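Local structure of xylose isomerase-like TIM barrel domain-containing protein (Parabacteroides distasonis, 4KW2) at residues T208-E212 with P222-F226. The protein is uncharacterised but adopts a xylose isomerase-like TIM barrel, so it may be a sugar isomerase or a related enzyme of that superfamily. Residues are numbered along the deposited sequence; the frame is centred on the assembly and turned at random.
Sequences TDKME and PVKAF
M211 is the bump of this contact: its selenomethionine side chain reaches across from the loop after strand 199-204 and fits against the start of helix 222-232, its SE-CE tip lodged against V223 and F226, with P222 beside CB. The chain runs extended as far as SE, which touches CG2 of V223 and sits 3.7 Å from CD2 of F226. There it bends at chi3 (70°), and the bend lays the methyl CE over one face of the F226 ring, 4.1 Å from the centroid. This makes a CH-pi contact, while SE meets the same ring obliquely in a Met-aromatic pair. Nearer the backbone, CB of M211 lies 4.0 Å from CB of P222, whose ring carbons lie against the carbonyl oxygens of K210 and M211. Beside it, V223 N donates to K210 O at 3.2 Å, a bent bond (138° at the hydrogen) arriving from above the carbonyl plane. W181 meets the F226 ring edge-to-face and also touches M211, and F56 of a second subunit packs on P222. With an alanine in place of F226, CE of M211 loses the ring face it rests on and W181 its edge-to-face partner, and the selenomethionine tip would probably be less firmly fixed about chi3. Chemically, then, a single backbone hydrogen bond is the polar tie across this beta-alpha connection of the barrel, with apolar side-chain packing around it and the P222 ring against two carbonyl oxygens.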
loop_
_atom_site.group_PDB
_atom_site.type_symbol
_atom_site.label_atom_id
_atom_site.label_comp_id
_atom_site.label_asym_id
_atom_site.label_seq_id
_atom_site.Cartn_x
_atom_site.Cartn_y
_atom_site.Cartn_z
ATOM N N THR A 208 -12.832 1.602 -6.716
ATOM C CA THR A 208 -12.953 0.483 -7.641
ATOM C C THR A 208 -14.312 0.498 -8.326
ATOM O O THR A 208 -15.212 1.257 -7.959
ATOM C CB THR A 208 -12.769 -0.869 -6.923
ATOM O OG1 THR A 208 -13.790 -1.035 -5.930
ATOM C CG2 THR A 208 -11.410 -0.932 -6.254
ATOM N N ASP A 209 -14.433 -0.349 -9.337
ATOM C CA ASP A 209 -15.677 -0.545 -10.068
ATOM C C ASP A 209 -16.773 -0.990 -9.096
ATOM O O ASP A 209 -16.654 -2.033 -8.451
ATOM C CB ASP A 209 -15.452 -1.619 -11.147
ATOM C CG ASP A 209 -16.535 -1.640 -12.206
ATOM O OD1 ASP A 209 -17.588 -0.986 -12.048
ATOM O OD2 ASP A 209 -16.320 -2.324 -13.223
ATOM N N LYS A 210 -17.822 -0.180 -8.982
ATOM C CA LYS A 210 -18.952 -0.441 -8.072
ATOM C C LYS A 210 -18.553 -0.602 -6.595
ATOM O O LYS A 210 -19.266 -1.226 -5.815
ATOM C CB LYS A 210 -19.761 -1.636 -8.589
ATOM C CG LYS A 210 -20.557 -1.277 -9.841
ATOM C CD LYS A 210 -20.520 -2.360 -10.904
ATOM C CE LYS A 210 -21.153 -1.856 -12.195
ATOM N NZ LYS A 210 -20.501 -2.447 -13.397
HETATM N N MSE A 211 -17.433 0.020 -6.228
HETATM C CA MSE A 211 -16.800 -0.111 -4.902
HETATM C C MSE A 211 -16.648 -1.546 -4.457
HETATM O O MSE A 211 -16.720 -1.853 -3.271
HETATM C CB MSE A 211 -17.531 0.756 -3.875
HETATM C CG MSE A 211 -17.247 2.219 -4.191
HETATM SE SE MSE A 211 -18.284 3.411 -3.025
HETATM C CE MSE A 211 -17.288 2.999 -1.387
ATOM N N GLU A 212 -16.397 -2.434 -5.407
ATOM C CA GLU A 212 -16.094 -3.818 -5.079
ATOM C C GLU A 212 -14.790 -3.875 -4.286
ATOM O O GLU A 212 -13.901 -3.045 -4.466
ATOM C CB GLU A 212 -15.989 -4.669 -6.349
ATOM C CG GLU A 212 -14.799 -4.320 -7.238
ATOM C CD GLU A 212 -14.778 -5.098 -8.545
ATOM O OE1 GLU A 212 -15.779 -5.787 -8.860
ATOM O OE2 GLU A 212 -13.746 -5.021 -9.252
ATOM N N PRO A 222 -21.904 -2.605 -3.422
ATOM C CA PRO A 222 -21.353 -1.775 -2.349
ATOM C C PRO A 222 -21.506 -0.273 -2.560
ATOM O O PRO A 222 -21.700 0.466 -1.594
ATOM C CB PRO A 222 -19.868 -2.162 -2.332
ATOM C CG PRO A 222 -19.858 -3.563 -2.821
ATOM C CD PRO A 222 -20.939 -3.627 -3.864
ATOM N N VAL A 223 -21.388 0.174 -3.807
ATOM C CA VAL A 223 -21.547 1.591 -4.117
ATOM C C VAL A 223 -22.993 2.044 -3.882
ATOM O O VAL A 223 -23.224 3.184 -3.482
ATOM C CB VAL A 223 -21.103 1.919 -5.560
ATOM C CG1 VAL A 223 -22.039 1.286 -6.587
ATOM C CG2 VAL A 223 -21.017 3.426 -5.770
ATOM N N LYS A 224 -23.961 1.157 -4.133
ATOM C CA LYS A 224 -25.369 1.470 -3.875
ATOM C C LYS A 224 -25.605 1.619 -2.374
ATOM O O LYS A 224 -26.271 2.556 -1.932
ATOM C CB LYS A 224 -26.300 0.389 -4.438
ATOM C CG LYS A 224 -26.616 0.504 -5.923
ATOM C CD LYS A 224 -27.799 -0.389 -6.285
ATOM C CE LYS A 224 -28.480 0.007 -7.589
ATOM N NZ LYS A 224 -28.141 -0.898 -8.724
ATOM N N ALA A 225 -25.045 0.694 -1.596
ATOM C CA ALA A 225 -25.150 0.736 -0.139
ATOM C C ALA A 225 -24.477 1.978 0.428
ATOM O O ALA A 225 -24.952 2.555 1.403
ATOM C CB ALA A 225 -24.541 -0.512 0.467
ATOM N N PHE A 226 -23.368 2.379 -0.185
ATOM C CA PHE A 226 -22.618 3.551 0.251
ATOM C C PHE A 226 -23.445 4.818 0.049
ATOM O O PHE A 226 -23.591 5.639 0.954
ATOM C CB PHE A 226 -21.304 3.637 -0.534
ATOM C CG PHE A 226 -20.478 4.840 -0.204
ATOM C CD1 PHE A 226 -19.904 4.975 1.048
ATOM C CD2 PHE A 226 -20.268 5.833 -1.143
ATOM C CE1 PHE A 226 -19.137 6.082 1.361
ATOM C CE2 PHE A 226 -19.499 6.943 -0.835
ATOM C CZ PHE A 226 -18.937 7.069 0.420
#